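Local coordinates for protein putative sulfatase yidJ (Bacteroides fragilis, PDB 2QZU) that probably hydrolyses sulfate esters, acting as a metal-dependent arylsulfatase of the sulfatase family, at residues L30-A35 with G81-G86; V119-G124 with G165-I170. All blocks are in the same frame, centred on the assembly; numbering follows the deposited sequence.

Contact 1: L30-A35 with G81-G86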
loop_
_atom_site.group_PDB
_atom_site.type_symbol
_atom_site.label_atom_id
_atom_site.label_comp_id
_atom_site.label_asym_id
_atom_site.label_seq_id
_atom_site.Cartn_x
_atom_site.Cartn_y
_atom_site.Cartn_z
ATOM N N LEU A 30 13.659 3.673 -34.478
ATOM C CA LEU A 30 12.545 4.116 -33.660
ATOM C C LEU A 30 12.784 3.760 -32.204
ATOM O O LEU A 30 13.100 2.617 -31.878
ATOM C CB LEU A 30 11.234 3.462 -34.119
ATOM C CG LEU A 30 10.026 3.582 -33.177
ATOM C CD1 LEU A 30 9.560 5.034 -33.084
ATOM C CD2 LEU A 30 8.898 2.694 -33.690
ATOM N N VAL A 31 12.660 4.753 -31.335
ATOM C CA VAL A 31 12.792 4.533 -29.905
ATOM C C VAL A 31 11.476 5.063 -29.351
ATOM O O VAL A 31 11.254 6.270 -29.264
ATOM C CB VAL A 31 13.992 5.287 -29.301
ATOM C CG1 VAL A 31 13.985 5.136 -27.779
ATOM C CG2 VAL A 31 15.293 4.721 -29.873
ATOM N N PHE A 32 10.590 4.137 -29.017
ATOM C CA PHE A 32 9.268 4.473 -28.515
ATOM C C PHE A 32 9.273 4.355 -27.001
ATOM O O PHE A 32 9.351 3.253 -26.448
ATOM C CB PHE A 32 8.258 3.505 -29.138
ATOM C CG PHE A 32 6.821 3.887 -28.929
ATOM C CD1 PHE A 32 6.207 3.721 -27.691
ATOM C CD2 PHE A 32 6.063 4.359 -29.996
ATOM C CE1 PHE A 32 4.849 4.021 -27.521
ATOM C CE2 PHE A 32 4.714 4.660 -29.839
ATOM C CZ PHE A 32 4.105 4.488 -28.601
ATOM N N ILE A 33 9.209 5.499 -26.333
ATOM C CA ILE A 33 9.220 5.528 -24.881
ATOM C C ILE A 33 7.862 5.943 -24.347
ATOM O O ILE A 33 7.257 6.897 -24.833
ATOM C CB ILE A 33 10.270 6.526 -24.351
ATOM C CG1 ILE A 33 11.649 6.175 -24.913
ATOM C CG2 ILE A 33 10.304 6.483 -22.821
ATOM C CD1 ILE A 33 12.723 7.171 -24.547
HETATM N N MSE A 34 7.371 5.210 -23.358
HETATM C CA MSE A 34 6.097 5.555 -22.759
HETATM C C MSE A 34 6.155 5.287 -21.269
HETATM O O MSE A 34 6.865 4.397 -20.808
HETATM C CB MSE A 34 4.948 4.772 -23.406
HETATM C CG MSE A 34 5.005 3.270 -23.242
HETATM SE SE MSE A 34 3.471 2.416 -24.085
HETATM C CE MSE A 34 4.387 1.032 -25.081
ATOM N N ALA A 35 5.427 6.102 -20.521
ATOM C CA ALA A 35 5.360 5.977 -19.078
ATOM C C ALA A 35 3.874 5.854 -18.808
ATOM O O ALA A 35 3.084 6.674 -19.270
ATOM C CB ALA A 35 5.929 7.223 -18.409
ATOM N N GLY A 81 -3.584 -2.137 -26.683
ATOM C CA GLY A 81 -4.111 -2.996 -27.732
ATOM C C GLY A 81 -4.381 -2.211 -29.004
ATOM O O GLY A 81 -4.184 -2.713 -30.114
HETATM N N MSE A 82 -4.840 -0.976 -28.839
HETATM C CA MSE A 82 -5.117 -0.100 -29.969
HETATM C C MSE A 82 -3.798 0.321 -30.604
HETATM O O MSE A 82 -3.676 0.380 -31.826
HETATM C CB MSE A 82 -5.892 1.136 -29.501
HETATM C CG MSE A 82 -7.386 0.903 -29.393
HETATM SE SE MSE A 82 -8.265 2.094 -28.139
HETATM C CE MSE A 82 -9.118 0.747 -27.059
ATOM N N LEU A 83 -2.809 0.613 -29.768
ATOM C CA LEU A 83 -1.502 1.019 -30.266
ATOM C C LEU A 83 -0.867 -0.073 -31.120
ATOM O O LEU A 83 -0.409 0.182 -32.230
ATOM C CB LEU A 83 -0.561 1.342 -29.103
ATOM C CG LEU A 83 0.906 1.537 -29.504
ATOM C CD1 LEU A 83 1.035 2.763 -30.403
ATOM C CD2 LEU A 83 1.758 1.697 -28.257
HETATM N N MSE A 84 -0.850 -1.296 -30.607
HETATM C CA MSE A 84 -0.229 -2.394 -31.332
HETATM C C MSE A 84 -0.944 -2.838 -32.611
HETATM O O MSE A 84 -0.289 -3.178 -33.597
HETATM C CB MSE A 84 -0.040 -3.598 -30.407
HETATM C CG MSE A 84 0.807 -3.323 -29.166
HETATM SE SE MSE A 84 2.494 -2.408 -29.516
HETATM C CE MSE A 84 2.723 -1.594 -27.770
ATOM N N THR A 85 -2.275 -2.821 -32.601
ATOM C CA THR A 85 -3.059 -3.258 -33.757
ATOM C C THR A 85 -3.521 -2.157 -34.708
ATOM O O THR A 85 -3.839 -2.431 -35.869
ATOM C CB THR A 85 -4.334 -4.007 -33.319
ATOM O OG1 THR A 85 -5.210 -3.101 -32.638
ATOM C CG2 THR A 85 -3.993 -5.162 -32.395
ATOM N N GLY A 86 -3.581 -0.925 -34.217
ATOM C CA GLY A 86 -4.049 0.169 -35.050
ATOM C C GLY A 86 -5.552 0.071 -35.275
ATOM O O GLY A 86 -6.096 0.681 -36.197
#

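Contact 2: V119-G124 with G165-I170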
loop_
_atom_site.group_PDB
_atom_site.type_symbol
_atom_site.label_atom_id
_atom_site.label_comp_id
_atom_site.label_asym_id
_atom_site.label_seq_id
_atom_site.Cartn_x
_atom_site.Cartn_y
_atom_site.Cartn_z
ATOM N N VAL A 119 5.441 -5.836 -38.697
ATOM C CA VAL A 119 5.801 -5.197 -39.956
ATOM C C VAL A 119 7.286 -4.814 -39.957
ATOM O O VAL A 119 8.020 -5.156 -40.886
ATOM C CB VAL A 119 4.938 -3.938 -40.202
ATOM C CG1 VAL A 119 5.452 -3.173 -41.416
ATOM C CG2 VAL A 119 3.480 -4.342 -40.411
ATOM N N LEU A 120 7.729 -4.115 -38.917
ATOM C CA LEU A 120 9.128 -3.706 -38.843
ATOM C C LEU A 120 10.070 -4.904 -38.793
ATOM O O LEU A 120 11.163 -4.861 -39.363
ATOM C CB LEU A 120 9.358 -2.792 -37.637
ATOM C CG LEU A 120 8.696 -1.418 -37.750
ATOM C CD1 LEU A 120 8.983 -0.609 -36.493
ATOM C CD2 LEU A 120 9.224 -0.687 -38.982
ATOM N N LYS A 121 9.650 -5.974 -38.120
ATOM C CA LYS A 121 10.480 -7.167 -38.054
ATOM C C LYS A 121 10.631 -7.716 -39.470
ATOM O O LYS A 121 11.717 -8.129 -39.876
ATOM C CB LYS A 121 9.844 -8.245 -37.176
ATOM C CG LYS A 121 10.754 -9.458 -36.994
ATOM C CD LYS A 121 9.996 -10.665 -36.481
ATOM C CE LYS A 121 10.953 -11.730 -35.967
ATOM N NZ LYS A 121 11.955 -12.130 -36.993
ATOM N N ASP A 122 9.533 -7.725 -40.221
ATOM C CA ASP A 122 9.572 -8.222 -41.592
ATOM C C ASP A 122 10.423 -7.331 -42.490
ATOM O O ASP A 122 10.962 -7.792 -43.496
ATOM C CB ASP A 122 8.158 -8.337 -42.173
ATOM C CG ASP A 122 7.396 -9.530 -41.620
ATOM O OD1 ASP A 122 8.046 -10.530 -41.250
ATOM O OD2 ASP A 122 6.148 -9.477 -41.571
ATOM N N GLN A 123 10.548 -6.058 -42.128
ATOM C CA GLN A 123 11.350 -5.145 -42.926
ATOM C C GLN A 123 12.826 -5.163 -42.530
ATOM O O GLN A 123 13.585 -4.279 -42.922
ATOM C CB GLN A 123 10.796 -3.720 -42.842
ATOM C CG GLN A 123 9.364 -3.581 -43.352
ATOM C CD GLN A 123 9.162 -4.167 -44.741
ATOM O OE1 GLN A 123 9.912 -3.874 -45.667
ATOM N NE2 GLN A 123 8.134 -4.996 -44.890
ATOM N N GLY A 124 13.221 -6.163 -41.744
ATOM C CA GLY A 124 14.616 -6.300 -41.354
ATOM C C GLY A 124 15.115 -5.531 -40.143
ATOM O O GLY A 124 16.326 -5.424 -39.934
ATOM N N GLY A 165 7.194 -10.174 -33.028
ATOM C CA GLY A 165 8.440 -9.684 -33.591
ATOM C C GLY A 165 9.484 -9.114 -32.653
ATOM O O GLY A 165 10.624 -8.906 -33.064
ATOM N N PHE A 166 9.115 -8.854 -31.405
ATOM C CA PHE A 166 10.070 -8.304 -30.447
ATOM C C PHE A 166 11.012 -9.408 -29.979
ATOM O O PHE A 166 10.731 -10.101 -29.000
ATOM C CB PHE A 166 9.324 -7.690 -29.256
ATOM C CG PHE A 166 8.648 -6.378 -29.570
ATOM C CD1 PHE A 166 9.404 -5.243 -29.861
ATOM C CD2 PHE A 166 7.259 -6.272 -29.567
ATOM C CE1 PHE A 166 8.784 -4.019 -30.140
ATOM C CE2 PHE A 166 6.630 -5.056 -29.843
ATOM C CZ PHE A 166 7.398 -3.927 -30.131
ATOM N N ASP A 167 12.132 -9.557 -30.684
ATOM C CA ASP A 167 13.122 -10.584 -30.377
ATOM C C ASP A 167 13.861 -10.376 -29.059
ATOM O O ASP A 167 14.076 -11.333 -28.313
ATOM C CB ASP A 167 14.118 -10.717 -31.533
ATOM C CG ASP A 167 13.462 -11.236 -32.803
ATOM O OD1 ASP A 167 12.676 -12.202 -32.712
ATOM O OD2 ASP A 167 13.735 -10.688 -33.891
ATOM N N HIS A 168 14.267 -9.143 -28.777
ATOM C CA HIS A 168 14.937 -8.843 -27.513
ATOM C C HIS A 168 13.793 -8.532 -26.556
ATOM O O HIS A 168 13.027 -7.593 -26.782
ATOM C CB HIS A 168 15.853 -7.629 -27.651
ATOM C CG HIS A 168 16.581 -7.281 -26.393
ATOM N ND1 HIS A 168 17.534 -8.104 -25.832
ATOM C CD2 HIS A 168 16.485 -6.206 -25.574
ATOM C CE1 HIS A 168 17.995 -7.549 -24.726
ATOM N NE2 HIS A 168 17.375 -6.397 -24.547
ATOM N N TRP A 169 13.688 -9.313 -25.486
ATOM C CA TRP A 169 12.582 -9.178 -24.550
ATOM C C TRP A 169 12.984 -9.162 -23.077
ATOM O O TRP A 169 13.587 -10.107 -22.580
ATOM C CB TRP A 169 11.616 -10.341 -24.819
ATOM C CG TRP A 169 10.266 -10.285 -24.156
ATOM C CD1 TRP A 169 9.889 -10.909 -22.999
ATOM C CD2 TRP A 169 9.095 -9.637 -24.662
ATOM N NE1 TRP A 169 8.548 -10.695 -22.761
ATOM C CE2 TRP A 169 8.038 -9.913 -23.767
ATOM C CE3 TRP A 169 8.832 -8.846 -25.791
ATOM C CZ2 TRP A 169 6.740 -9.432 -23.961
ATOM C CZ3 TRP A 169 7.540 -8.366 -25.986
ATOM C CH2 TRP A 169 6.511 -8.662 -25.075
ATOM N N ILE A 170 12.654 -8.067 -22.399
ATOM C CA ILE A 170 12.906 -7.909 -20.967
ATOM C C ILE A 170 11.634 -7.212 -20.515
ATOM O O ILE A 170 11.589 -5.988 -20.390
ATOM C CB ILE A 170 14.118 -7.006 -20.689
ATOM C CG1 ILE A 170 15.367 -7.606 -21.340
ATOM C CG2 ILE A 170 14.323 -6.870 -19.184
ATOM C CD1 ILE A 170 16.583 -6.709 -21.286
#

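Contact 1: L30-A35 with G81-G86
The far end of the Phe32 ring meets the forked tip of Leu83, with Phe32 CZ 3.7 Å from Leu83 CD2 and 4.0 Å from Leu83 CD1. CD2 comes in obliquely near CZ and CE1, CD1 lies near CZ and CE2, and the two side chains come from opposite directions. Each has its CG anti to the backbone N (chi1 -169° in Phe32), which directs ring and fork toward one another. Two residues along the strand, selenomethionine Met34 reaches out in the same general direction. Its chain runs straight through chi2 and bends at chi3 (132°), so that it meets the helix side chains tip to tip: Met34 CE lies 4.1 Å from Met84 CE and 4.2 Å from Leu83 CD2. Met84, also a selenomethionine, starts off pointing past the strand, and a bend at chi2 turns its end back toward Met34. No hydrogen bond crosses; all four side chains are buried and meet through carbon atoms. Leu361 touches both Phe32 and Leu83, so helix 361-368 adds to the apolar cluster. The segment axes run nearly antiparallel (171°) and 13.6 Å apart, a wide spacing bridged by long side chains. This is the interior of the alpha/beta/alpha sandwich of the alkaline phosphatase clan, where helix 76-85 packs over central strand 29-35; the helix begins at Ser76, the predicted 3-oxoalanine site, unmodified here.

Contact 2: V119-G124 with G165-I170
Lys121, on the last turn of helix 116-122, lies along the backbone of Gly165 and ends beside the carboxylate of Asp167. Lys121 CB already stands over the glycine, 4.1 Å from Gly165 CA, and with CG anti to the backbone N (chi1 -175°) the chain leaves the helix toward the loop before strand 168-172. Lys121 CG continues past the same residue, 4.0 Å from Gly165 O. The tightest point comes at Lys121 CD, which is 3.4 Å from Gly165 CA, closer than carbons usually pack. Gly165, having no side chain, lets the lysine lie directly against its CA, and its phi is positive (94°). Beyond CD the aliphatic part reaches Asp167: Lys121 CE is 3.6 Å from Asp167 OD2 and 3.7 Å from Asp167 OD1, almost evenly placed between the two oxygens. The chain of Lys121 is extended up to this carbon and then bends at chi4 (-55°), leaving Lys121 NZ 3.9 Å from Asp167 OD2. That is a long salt bridge, without a hydrogen bond, and the two side chains cross at about a right angle. Both residues are exposed, so water probably weakens the attraction. On the inner side, Lys121 and Phe166 both touch Met127 of strand 126-130, and Phe166 turns away from the helix to set its ring edge-to-face with Tyr129. Just after Lys121 the helix closes in a Schellman motif, with Gly124 as its C-prime residue and Gly124 N bonded to Lys121 O. The contact thus joins a helix C-terminus to the loop entering an edge strand of the alpha/beta fold's mixed sheet, 168-172.

From the N terminus, strand 29-35 enters the middle of the mixed sheet, and the chain then passes through helix 54-61 and strand 64-66 before helix 76-85 returns to that strand, closing contact 1. Only afterwards does helix 116-122 open contact 2, which closes at the loop entering strand 168-172; strand 126-130 lies within this second loop. The two closures are in series, neither nesting nor crossing. Their centres are 13 Å apart, with nearest atoms about 4 Å apart and not touching. Contact 1 fastens a helix over the sheet's buried centre, contact 2 ties another, near the surface, to the loop leading into an edge strand, and helix 361-368 touches the segments 30-35, 81-86 and 119-124.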